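Local coordinates for protein aldehyde reductase YahK (Escherichia coli, PDB 1UUF) that reduces a wide range of aldehydes to their alcohols, strongly preferring NADPH as electron donor, and binds two zinc ions per subunit, at residues 48-53 against 86-91; 175-180 against 322-327; 201-206 against 223-228. All coordinates share one frame; numbering follows the deposited sequence.

Interaction 1. Residues 48-53 against 86-91; sequences NDVKIE and GRVVAV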
ATOM      1  N   ASN A  48     -12.377  15.722  34.634  1.00 19.65           N
ATOM      2  CA  ASN A  48     -12.136  14.496  33.871  1.00 19.85           C
ATOM      3  C   ASN A  48     -10.678  14.044  33.907  1.00 18.72           C
ATOM      4  O   ASN A  48     -10.310  13.082  33.225  1.00 17.99           O
ATOM      5  CB  ASN A  48     -12.543  14.687  32.408  1.00 21.89           C
ATOM      6  CG  ASN A  48     -13.993  15.095  32.250  1.00 25.35           C
ATOM      7  OD1 ASN A  48     -14.901  14.398  32.702  1.00 27.13           O
ATOM      8  ND2 ASN A  48     -14.217  16.230  31.594  1.00 27.04           N
ATOM      9  N   ASP A  49      -9.856  14.724  34.701  1.00 17.17           N
ATOM     10  CA  ASP A  49      -8.432  14.402  34.786  1.00 17.83           C
ATOM     11  C   ASP A  49      -7.991  13.355  35.796  1.00 17.41           C
ATOM     12  O   ASP A  49      -8.622  13.145  36.831  1.00 17.15           O
ATOM     13  CB  ASP A  49      -7.611  15.667  35.046  1.00 17.58           C
ATOM     14  CG  ASP A  49      -7.659  16.639  33.895  1.00 20.19           C
ATOM     15  OD1 ASP A  49      -7.794  16.183  32.738  1.00 20.94           O
ATOM     16  OD2 ASP A  49      -7.544  17.859  34.149  1.00 20.14           O
ATOM     17  N   VAL A  50      -6.870  12.717  35.472  1.00 15.17           N
ATOM     18  CA  VAL A  50      -6.259  11.700  36.317  1.00 13.79           C
ATOM     19  C   VAL A  50      -4.846  12.189  36.619  1.00 14.32           C
ATOM     20  O   VAL A  50      -4.073  12.474  35.697  1.00 14.12           O
ATOM     21  CB  VAL A  50      -6.157  10.336  35.586  1.00 13.15           C
ATOM     22  CG1 VAL A  50      -5.515   9.296  36.503  1.00 13.54           C
ATOM     23  CG2 VAL A  50      -7.533   9.878  35.137  1.00 15.37           C
ATOM     24  N   LYS A  51      -4.519  12.311  37.903  1.00 15.00           N
ATOM     25  CA  LYS A  51      -3.190  12.749  38.322  1.00 15.14           C
ATOM     26  C   LYS A  51      -2.385  11.484  38.570  1.00 15.00           C
ATOM     27  O   LYS A  51      -2.759  10.660  39.401  1.00 16.71           O
ATOM     28  CB  LYS A  51      -3.276  13.577  39.603  1.00 18.79           C
ATOM     29  CG  LYS A  51      -1.930  14.039  40.131  1.00 19.63           C
ATOM     30  CD  LYS A  51      -2.108  14.863  41.398  1.00 21.55           C
ATOM     31  CE  LYS A  51      -0.776  15.335  41.940  1.00 25.81           C
ATOM     32  NZ  LYS A  51      -0.962  16.193  43.142  1.00 26.49           N
ATOM     33  N   ILE A  52      -1.270  11.351  37.861  1.00 14.28           N
ATOM     34  CA  ILE A  52      -0.433  10.159  37.936  1.00 13.69           C
ATOM     35  C   ILE A  52       0.978  10.377  38.462  1.00 14.02           C
ATOM     36  O   ILE A  52       1.684  11.279  38.009  1.00 15.02           O
ATOM     37  CB  ILE A  52      -0.314   9.531  36.528  1.00 12.86           C
ATOM     38  CG1 ILE A  52      -1.710   9.228  35.981  1.00 11.88           C
ATOM     39  CG2 ILE A  52       0.539   8.271  36.575  1.00 14.23           C
ATOM     40  CD1 ILE A  52      -1.718   8.862  34.512  1.00 14.45           C
ATOM     41  N   GLU A  53       1.382   9.539  39.414  1.00 15.52           N
ATOM     42  CA  GLU A  53       2.730   9.584  39.966  1.00 15.35           C
ATOM     43  C   GLU A  53       3.485   8.610  39.066  1.00 14.97           C
ATOM     44  O   GLU A  53       3.259   7.399  39.124  1.00 15.25           O
ATOM     45  CB  GLU A  53       2.737   9.076  41.408  1.00 19.31           C
ATOM     46  CG  GLU A  53       4.074   9.204  42.116  1.00 24.38           C
ATOM     47  CD  GLU A  53       4.477  10.650  42.345  1.00 27.58           C
ATOM     48  OE1 GLU A  53       3.618  11.445  42.780  1.00 29.12           O
ATOM     49  OE2 GLU A  53       5.654  10.991  42.102  1.00 30.91           O
ATOM     50  N   GLY A  86       2.549   4.354  35.871  1.00 11.22           N
ATOM     51  CA  GLY A  86       2.618   4.854  37.231  1.00 12.90           C
ATOM     52  C   GLY A  86       1.376   4.513  38.021  1.00 13.81           C
ATOM     53  O   GLY A  86       0.633   3.604  37.656  1.00 12.50           O
ATOM     54  N   ARG A  87       1.141   5.258  39.096  1.00 14.25           N
ATOM     55  CA  ARG A  87      -0.015   5.023  39.949  1.00 16.38           C
ATOM     56  C   ARG A  87      -0.871   6.278  40.077  1.00 15.92           C
ATOM     57  O   ARG A  87      -0.351   7.386  40.173  1.00 14.51           O
ATOM     58  CB  ARG A  87       0.450   4.570  41.335  1.00 18.71           C
ATOM     59  CG  ARG A  87       1.250   3.271  41.321  1.00 24.00           C
ATOM     60  CD  ARG A  87       1.737   2.892  42.715  1.00 28.38           C
ATOM     61  NE  ARG A  87       2.421   1.599  42.728  1.00 31.58           N
ATOM     62  CZ  ARG A  87       3.576   1.350  42.117  1.00 33.05           C
ATOM     63  NH1 ARG A  87       4.115   0.139  42.188  1.00 33.82           N
ATOM     64  NH2 ARG A  87       4.197   2.308  41.440  1.00 33.39           N
ATOM     65  N   VAL A  88      -2.186   6.096  40.073  1.00 13.84           N
ATOM     66  CA  VAL A  88      -3.103   7.224  40.194  1.00 15.23           C
ATOM     67  C   VAL A  88      -3.014   7.806  41.600  1.00 16.94           C
ATOM     68  O   VAL A  88      -3.124   7.082  42.589  1.00 16.61           O
ATOM     69  CB  VAL A  88      -4.557   6.795  39.913  1.00 16.01           C
ATOM     70  CG1 VAL A  88      -5.502   7.981  40.106  1.00 14.60           C
ATOM     71  CG2 VAL A  88      -4.669   6.258  38.490  1.00 15.71           C
ATOM     72  N   VAL A  89      -2.797   9.117  41.672  1.00 18.43           N
ATOM     73  CA  VAL A  89      -2.693   9.820  42.947  1.00 20.90           C
ATOM     74  C   VAL A  89      -4.038  10.445  43.299  1.00 21.36           C
ATOM     75  O   VAL A  89      -4.453  10.445  44.457  1.00 22.89           O
ATOM     76  CB  VAL A  89      -1.626  10.943  42.885  1.00 21.63           C
ATOM     77  CG1 VAL A  89      -1.620  11.724  44.187  1.00 22.75           C
ATOM     78  CG2 VAL A  89      -0.256  10.349  42.628  1.00 22.74           C
ATOM     79  N   ALA A  90      -4.716  10.976  42.288  1.00 21.30           N
ATOM     80  CA  ALA A  90      -6.016  11.601  42.479  1.00 21.25           C
ATOM     81  C   ALA A  90      -6.774  11.624  41.159  1.00 22.31           C
ATOM     82  O   ALA A  90      -6.181  11.460  40.092  1.00 20.45           O
ATOM     83  CB  ALA A  90      -5.840  13.016  43.003  1.00 22.25           C
ATOM     84  N   VAL A  91      -8.085  11.829  41.237  1.00 20.26           N
ATOM     85  CA  VAL A  91      -8.927  11.879  40.049  1.00 21.74           C
ATOM     86  C   VAL A  91      -9.987  12.966  40.177  1.00 22.53           C
ATOM     87  O   VAL A  91     -10.423  13.294  41.284  1.00 23.47           O
ATOM     88  CB  VAL A  91      -9.653  10.534  39.807  1.00 22.15           C
ATOM     89  CG1 VAL A  91      -8.644   9.434  39.530  1.00 21.55           C
ATOM     90  CG2 VAL A  91     -10.505  10.181  41.015  1.00 21.82           C
TER
HETATM   91  O   HOH W   1       4.235   5.507  41.090  1.00 23.46           O
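A classic beta bulge interrupts this antiparallel pairing in the GroES-like domain, where Val89 and Ala90 both face Lys51. The two bulge residues share that lysine's backbone: Lys51 N donates to Ala90 O at 2.9 Å, while Val89 N reaches Lys51 O at only 2.7 Å, almost straight at 172°. Two residues on, past the non-hydrogen-bonded pair of Ile52 and Val88, Glu53 and Arg87 form a regular hydrogen-bonded pair, with Glu53 N to Arg87 O at 2.9 Å and Arg87 N to Glu53 O at 3.0 Å. A water donates to Glu53 O at 2.9 Å and accepts from Arg87 NH2 at 3.2 Å, in the guanidinium plane, so it bridges the backbone oxygen and the guanidinium edge. Gly86 brings its CA-H close to the same oxygen.

On one face of the sheet Val50 and Val88 cross at about a right angle, CG1 of Val50 meeting CG2 of Val88 at 3.7 Å; Ile52 shares this face and packs on Val104 and Val106 of strand 103-106. Val89 behaves differently because of the bulge. With CG1 opposite its backbone N (chi1 176°), its CG2 rests on Glu53 CB at 3.5 Å, while Val89 CB lies against CG of the extended Lys51 chain. The slipped register thus costs no backbone bond at Lys51, and it leaves a valine lying among charged side chains, their aliphatic parts lining it, while the opposite face stays apolar.

Interaction 2. Residues 175-180 against 322-327; sequences PLLCAG and EMLDFC. With ZN (zinc ion), chain C.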
ATOM      1  N   PRO A 175       7.451   0.242  27.945  1.00 11.43           N
ATOM      2  CA  PRO A 175       7.628   0.318  26.489  1.00 10.31           C
ATOM      3  C   PRO A 175       6.411  -0.097  25.658  1.00 11.62           C
ATOM      4  O   PRO A 175       6.315   0.231  24.475  1.00 11.43           O
ATOM      5  CB  PRO A 175       8.836  -0.589  26.239  1.00 12.37           C
ATOM      6  CG  PRO A 175       9.601  -0.505  27.534  1.00 10.67           C
ATOM      7  CD  PRO A 175       8.487  -0.616  28.548  1.00 10.37           C
ATOM      8  N   LEU A 176       5.478  -0.819  26.264  1.00 11.85           N
ATOM      9  CA  LEU A 176       4.293  -1.242  25.534  1.00  9.91           C
ATOM     10  C   LEU A 176       3.469  -0.030  25.102  1.00 10.96           C
ATOM     11  O   LEU A 176       2.799  -0.065  24.074  1.00 10.89           O
ATOM     12  CB  LEU A 176       3.429  -2.162  26.403  1.00 12.08           C
ATOM     13  CG  LEU A 176       4.043  -3.503  26.821  1.00 10.91           C
ATOM     14  CD1 LEU A 176       3.013  -4.313  27.602  1.00 10.17           C
ATOM     15  CD2 LEU A 176       4.484  -4.271  25.592  1.00 12.18           C
ATOM     16  N   LEU A 177       3.540   1.046  25.881  1.00  9.29           N
ATOM     17  CA  LEU A 177       2.772   2.256  25.591  1.00 10.36           C
ATOM     18  C   LEU A 177       3.080   2.952  24.264  1.00 11.72           C
ATOM     19  O   LEU A 177       2.311   3.807  23.816  1.00 10.50           O
ATOM     20  CB  LEU A 177       2.888   3.234  26.762  1.00  9.35           C
ATOM     21  CG  LEU A 177       1.988   2.903  27.968  1.00 10.50           C
ATOM     22  CD1 LEU A 177       0.520   2.967  27.547  1.00 13.43           C
ATOM     23  CD2 LEU A 177       2.315   1.523  28.522  1.00  9.80           C
ATOM     24  N   CYS A 178       4.208   2.617  23.646  1.00  9.64           N
ATOM     25  CA  CYS A 178       4.525   3.172  22.331  1.00 11.82           C
ATOM     26  C   CYS A 178       5.098   2.080  21.443  1.00 11.75           C
ATOM     27  O   CYS A 178       4.475   1.695  20.456  1.00 11.74           O
ATOM     28  CB  CYS A 178       5.514   4.335  22.390  1.00 11.71           C
ATOM     29  SG  CYS A 178       5.803   4.985  20.695  1.00 14.32           S
ATOM     30  N   ALA A 179       6.277   1.572  21.794  1.00 12.01           N
ATOM     31  CA  ALA A 179       6.894   0.519  20.998  1.00 11.39           C
ATOM     32  C   ALA A 179       5.916  -0.637  20.830  1.00 12.04           C
ATOM     33  O   ALA A 179       5.781  -1.200  19.743  1.00 12.87           O
ATOM     34  CB  ALA A 179       8.171   0.032  21.667  1.00 12.89           C
ATOM     35  N   GLY A 180       5.225  -0.984  21.911  1.00 10.99           N
ATOM     36  CA  GLY A 180       4.277  -2.080  21.840  1.00 10.47           C
ATOM     37  C   GLY A 180       3.108  -1.821  20.905  1.00 10.24           C
ATOM     38  O   GLY A 180       2.894  -2.560  19.943  1.00 11.51           O
ATOM     39  N   GLU A 322      -6.645  -2.695  24.616  1.00 11.04           N
ATOM     40  CA  GLU A 322      -6.792  -4.092  24.219  1.00 11.90           C
ATOM     41  C   GLU A 322      -5.428  -4.765  24.275  1.00 12.56           C
ATOM     42  O   GLU A 322      -5.290  -5.892  24.757  1.00 11.67           O
ATOM     43  CB  GLU A 322      -7.341  -4.181  22.793  1.00 14.23           C
ATOM     44  CG  GLU A 322      -7.560  -5.604  22.297  1.00 19.30           C
ATOM     45  CD  GLU A 322      -7.883  -5.657  20.816  1.00 23.10           C
ATOM     46  OE1 GLU A 322      -6.943  -5.733  19.996  1.00 24.12           O
ATOM     47  OE2 GLU A 322      -9.083  -5.612  20.471  1.00 25.46           O
ATOM     48  N   MET A 323      -4.418  -4.063  23.773  1.00 11.54           N
ATOM     49  CA  MET A 323      -3.061  -4.587  23.760  1.00 11.22           C
ATOM     50  C   MET A 323      -2.565  -4.857  25.173  1.00 10.49           C
ATOM     51  O   MET A 323      -1.991  -5.906  25.448  1.00  8.95           O
ATOM     52  CB  MET A 323      -2.117  -3.598  23.081  1.00 11.50           C
ATOM     53  CG  MET A 323      -0.671  -4.047  23.107  1.00 14.91           C
ATOM     54  SD  MET A 323       0.453  -2.685  22.819  1.00 18.51           S
ATOM     55  CE  MET A 323       0.067  -1.624  24.247  1.00 15.48           C
ATOM     56  N   LEU A 324      -2.779  -3.901  26.070  1.00 10.31           N
ATOM     57  CA  LEU A 324      -2.342  -4.066  27.449  1.00 10.61           C
ATOM     58  C   LEU A 324      -3.018  -5.265  28.112  1.00 11.88           C
ATOM     59  O   LEU A 324      -2.372  -6.019  28.842  1.00 12.04           O
ATOM     60  CB  LEU A 324      -2.621  -2.786  28.241  1.00 10.94           C
ATOM     61  CG  LEU A 324      -1.672  -1.640  27.876  1.00 10.34           C
ATOM     62  CD1 LEU A 324      -2.135  -0.344  28.517  1.00 11.32           C
ATOM     63  CD2 LEU A 324      -0.258  -1.985  28.327  1.00 11.84           C
ATOM     64  N   ASP A 325      -4.311  -5.443  27.854  1.00 12.92           N
ATOM     65  CA  ASP A 325      -5.051  -6.565  28.431  1.00 14.15           C
ATOM     66  C   ASP A 325      -4.497  -7.880  27.882  1.00 13.76           C
ATOM     67  O   ASP A 325      -4.269  -8.836  28.629  1.00 13.46           O
ATOM     68  CB  ASP A 325      -6.541  -6.460  28.098  1.00 15.08           C
ATOM     69  CG  ASP A 325      -7.198  -5.234  28.712  1.00 19.41           C
ATOM     70  OD1 ASP A 325      -6.616  -4.637  29.645  1.00 19.22           O
ATOM     71  OD2 ASP A 325      -8.312  -4.878  28.267  1.00 20.08           O
ATOM     72  N   PHE A 326      -4.292  -7.911  26.571  1.00 12.90           N
ATOM     73  CA  PHE A 326      -3.747  -9.074  25.872  1.00 12.66           C
ATOM     74  C   PHE A 326      -2.372  -9.425  26.444  1.00 13.18           C
ATOM     75  O   PHE A 326      -2.087 -10.583  26.747  1.00 13.90           O
ATOM     76  CB  PHE A 326      -3.629  -8.750  24.375  1.00 12.44           C
ATOM     77  CG  PHE A 326      -2.996  -9.838  23.550  1.00 13.89           C
ATOM     78  CD1 PHE A 326      -3.743 -10.926  23.111  1.00 15.92           C
ATOM     79  CD2 PHE A 326      -1.657  -9.755  23.187  1.00 14.80           C
ATOM     80  CE1 PHE A 326      -3.161 -11.917  22.314  1.00 17.48           C
ATOM     81  CE2 PHE A 326      -1.065 -10.737  22.393  1.00 15.81           C
ATOM     82  CZ  PHE A 326      -1.820 -11.819  21.956  1.00 16.45           C
ATOM     83  N   CYS A 327      -1.516  -8.418  26.594  1.00 11.76           N
ATOM     84  CA  CYS A 327      -0.184  -8.647  27.131  1.00 11.90           C
ATOM     85  C   CYS A 327      -0.230  -9.107  28.584  1.00 10.82           C
ATOM     86  O   CYS A 327       0.583  -9.928  29.005  1.00 12.52           O
ATOM     87  CB  CYS A 327       0.665  -7.378  27.009  1.00  9.54           C
ATOM     88  SG  CYS A 327       1.133  -6.996  25.295  1.00 13.95           S
TER
HETATM   89 ZN    ZN C 402       7.533   6.644  20.756  1.00 18.13          ZN
HETATM   90  O   HOH W   2       7.092   7.458  18.660  1.00 12.96           O
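Met323 reaches across from its helix with the thioether end leading: CE sits 3.2 Å from Leu176 O and 4.0 Å from Leu176 CB, and SD rests 3.4 Å from the backbone C of Gly180. Its chain runs out extended from the backbone and bends only at the last torsion (chi3 62°), which turns the methyl from the glycine side back over the leucine. Gly180 bears no side chain, so the sulfur can lie right against the backbone; a CB there would crowd it. Further out on Leu176, the CD1 methyl packs 3.9 Å from Cys327 CB and 4.1 Å from Leu324 CD2, so that it is bordered by residues one turn apart on the facing helix. Leu177 adds a looser touch of CD1 on the Leu324 CD1 methyl.

The short helical segments 176-180 and 322-327, parts of helices 176-189 and 317-330, run at 97° to each other, the former with a wider pi-type turn at 176-180, in which Gly180 N bonds to Pro175 O at 3.0 Å. With Met323 cut back to an alanine, the SD and CE contacts would go, which would probably open a gap against Gly180 and the Leu176 carbonyl. From the far side of this turn Cys178 points away from the contact, its SG binding the catalytic zinc at 2.4 Å; His82, Cys60 and a water 2.3 Å from the zinc complete the site.

Interaction 3. Residues 201-206 against 223-228; sequences VGIGGL and AFTTSE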
ATOM      1  N   VAL A 201      10.993  -6.917  10.272  1.00  9.36           N
ATOM      2  CA  VAL A 201      12.307  -6.435   9.879  1.00 10.37           C
ATOM      3  C   VAL A 201      12.870  -5.530  10.962  1.00 11.00           C
ATOM      4  O   VAL A 201      12.239  -4.548  11.347  1.00 11.83           O
ATOM      5  CB  VAL A 201      12.243  -5.640   8.556  1.00 11.21           C
ATOM      6  CG1 VAL A 201      13.650  -5.304   8.088  1.00 12.12           C
ATOM      7  CG2 VAL A 201      11.507  -6.445   7.498  1.00 10.88           C
ATOM      8  N   GLY A 202      14.059  -5.870  11.453  1.00 12.18           N
ATOM      9  CA  GLY A 202      14.684  -5.069  12.489  1.00 13.88           C
ATOM     10  C   GLY A 202      14.578  -5.730  13.848  1.00 15.58           C
ATOM     11  O   GLY A 202      13.517  -6.232  14.218  1.00 14.76           O
ATOM     12  N   ILE A 203      15.679  -5.735  14.594  1.00 17.21           N
ATOM     13  CA  ILE A 203      15.696  -6.350  15.916  1.00 18.65           C
ATOM     14  C   ILE A 203      16.067  -5.324  16.988  1.00 19.67           C
ATOM     15  O   ILE A 203      16.953  -5.561  17.814  1.00 20.62           O
ATOM     16  CB  ILE A 203      16.710  -7.519  15.976  1.00 20.43           C
ATOM     17  CG1 ILE A 203      16.631  -8.360  14.699  1.00 22.03           C
ATOM     18  CG2 ILE A 203      16.413  -8.405  17.184  1.00 21.18           C
ATOM     19  CD1 ILE A 203      15.314  -9.085  14.498  1.00 24.09           C
ATOM     20  N   GLY A 204      15.388  -4.182  16.963  1.00 17.40           N
ATOM     21  CA  GLY A 204      15.640  -3.140  17.941  1.00 16.30           C
ATOM     22  C   GLY A 204      14.468  -3.026  18.898  1.00 15.05           C
ATOM     23  O   GLY A 204      13.773  -4.008  19.135  1.00 14.90           O
ATOM     24  N   GLY A 205      14.243  -1.834  19.444  1.00 14.49           N
ATOM     25  CA  GLY A 205      13.137  -1.635  20.369  1.00 14.79           C
ATOM     26  C   GLY A 205      11.797  -2.044  19.782  1.00 14.22           C
ATOM     27  O   GLY A 205      11.036  -2.789  20.401  1.00 14.77           O
ATOM     28  N   LEU A 206      11.508  -1.552  18.581  1.00 13.33           N
ATOM     29  CA  LEU A 206      10.259  -1.873  17.901  1.00 13.03           C
ATOM     30  C   LEU A 206      10.268  -3.314  17.426  1.00 12.58           C
ATOM     31  O   LEU A 206       9.292  -4.042  17.598  1.00 12.45           O
ATOM     32  CB  LEU A 206      10.056  -0.956  16.692  1.00 13.02           C
ATOM     33  CG  LEU A 206       9.710   0.508  16.956  1.00 15.24           C
ATOM     34  CD1 LEU A 206       9.652   1.259  15.635  1.00 13.83           C
ATOM     35  CD2 LEU A 206       8.369   0.596  17.672  1.00 18.30           C
ATOM     36  N   ALA A 223      12.039 -13.309  11.344  1.00  9.67           N
ATOM     37  CA  ALA A 223      12.709 -12.063  11.677  1.00  9.47           C
ATOM     38  C   ALA A 223      13.830 -11.819  10.686  1.00 10.19           C
ATOM     39  O   ALA A 223      14.520 -12.753  10.286  1.00 10.51           O
ATOM     40  CB  ALA A 223      13.274 -12.126  13.092  1.00 10.30           C
ATOM     41  N   PHE A 224      14.006 -10.559  10.295  1.00 10.57           N
ATOM     42  CA  PHE A 224      15.053 -10.183   9.356  1.00 10.32           C
ATOM     43  C   PHE A 224      16.066  -9.260  10.023  1.00 12.33           C
ATOM     44  O   PHE A 224      15.696  -8.270  10.658  1.00 12.13           O
ATOM     45  CB  PHE A 224      14.462  -9.460   8.139  1.00 10.00           C
ATOM     46  CG  PHE A 224      13.564 -10.315   7.298  1.00  9.91           C
ATOM     47  CD1 PHE A 224      12.238 -10.528   7.659  1.00 10.64           C
ATOM     48  CD2 PHE A 224      14.046 -10.908   6.138  1.00 10.71           C
ATOM     49  CE1 PHE A 224      11.404 -11.325   6.873  1.00 10.70           C
ATOM     50  CE2 PHE A 224      13.220 -11.707   5.343  1.00 10.74           C
ATOM     51  CZ  PHE A 224      11.897 -11.914   5.713  1.00 12.15           C
ATOM     52  N   THR A 225      17.344  -9.584   9.867  1.00 11.42           N
ATOM     53  CA  THR A 225      18.413  -8.771  10.435  1.00 16.05           C
ATOM     54  C   THR A 225      19.443  -8.530   9.339  1.00 15.57           C
ATOM     55  O   THR A 225      19.449  -9.231   8.335  1.00 15.83           O
ATOM     56  CB  THR A 225      19.108  -9.492  11.600  1.00 18.72           C
ATOM     57  OG1 THR A 225      20.075  -8.617  12.191  1.00 23.55           O
ATOM     58  CG2 THR A 225      19.810 -10.747  11.098  1.00 19.33           C
ATOM     59  N   THR A 226      20.311  -7.541   9.532  1.00 19.16           N
ATOM     60  CA  THR A 226      21.341  -7.238   8.545  1.00 21.24           C
ATOM     61  C   THR A 226      22.709  -7.754   8.984  1.00 24.32           C
ATOM     62  O   THR A 226      23.708  -7.544   8.296  1.00 24.60           O
ATOM     63  CB  THR A 226      21.444  -5.721   8.288  1.00 23.16           C
ATOM     64  OG1 THR A 226      21.621  -5.035   9.532  1.00 22.72           O
ATOM     65  CG2 THR A 226      20.184  -5.210   7.605  1.00 22.95           C
ATOM     66  N   SER A 227      22.747  -8.435  10.127  1.00 25.87           N
ATOM     67  CA  SER A 227      23.996  -8.983  10.651  1.00 29.11           C
ATOM     68  C   SER A 227      23.781 -10.323  11.343  1.00 28.81           C
ATOM     69  O   SER A 227      22.746 -10.551  11.970  1.00 29.85           O
ATOM     70  CB  SER A 227      24.638  -8.002  11.638  1.00 30.56           C
ATOM     71  OG  SER A 227      23.810  -7.786  12.767  1.00 35.45           O
ATOM     72  N   GLU A 228      24.766 -11.207  11.225  1.00 27.54           N
ATOM     73  CA  GLU A 228      24.694 -12.526  11.840  1.00 26.09           C
ATOM     74  C   GLU A 228      24.682 -12.435  13.358  1.00 24.22           C
ATOM     75  O   GLU A 228      24.208 -13.340  14.039  1.00 23.71           O
ATOM     76  CB  GLU A 228      25.888 -13.379  11.403  1.00 27.29           C
ATOM     77  CG  GLU A 228      25.824 -13.853   9.968  1.00 28.55           C
ATOM     78  CD  GLU A 228      24.603 -14.707   9.704  1.00 29.91           C
ATOM     79  OE1 GLU A 228      24.404 -15.704  10.434  1.00 30.76           O
ATOM     80  OE2 GLU A 228      23.842 -14.386   8.767  1.00 31.70           O
TER
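Val201 and Phe224 sit side by side as a parallel bridge, the meeting of strands 197-201 and 220-225 in the beta-alpha-beta unit of the Rossmann-type domain. Both side chains leave by the same face of the sheet. The ring of Phe224 is placed by chi1 -65°, which puts CG opposite the carbonyl carbon, and it runs obliquely past the valine so that CD1 comes 4.2 Å from Val201 CG2. Beyond the pair, Phe274 approaches Phe224 edge-to-face.

One hydrogen bond joins the segments: Gly202 N donates to Phe224 O at 3.0 Å, nearly straight at 170° and in the carbonyl plane. Just after this bond the chain leaves the strand. At Gly202 the backbone takes a conformation with positive phi, in which any CB would press on the carbonyl oxygen of Val201.

Ile203 then turns its side chain back toward the second strand. With chi1 at -42° and a second bend at chi2, CD1 lands 3.9 Å from Ala223 CB, while CG1 passes obliquely across Thr225, 4.1 Å from its CB. The isoleucine therefore lies along the sheet face opposite Phe224, where Ala234 and Leu237 of helix 231-237 and Ile211 of helix 205-216 also touch it.

Gly202, Gly204 and Gly207 fit the GxGxxG pattern of dinucleotide-binding folds, consistent with NADPH binding at the C-terminal ends of the parallel strands. At the start of this glycine-rich turn, one in-plane backbone bond to the neighbouring strand fixes where the chain leaves the sheet, while apolar side chains seal both faces beside it, Val201 against Phe224 on one and Ile203 against Ala223 on the other.

Interaction 1 is the most outlying and polar of the three, a partly buried strand pair in the GroES-like domain held by four backbone hydrogen bonds and a water. Interactions 2 and 3 are buried. Interaction 2, nearest the chain's centre, has no hydrogen bond across it but apolar side chains and a thioether laid against backbone, behind the catalytic zinc; interaction 3 mixes one backbone bond with apolar packing on both sheet faces. These two touch each other, Ala179 CA lying 3.6 Å from Leu206 CD2, so that helix 176-189 meets helix 205-216. Interaction 1 touches neither: its centre is about 20 Å from that of interaction 2 and about 37 Å from that of interaction 3.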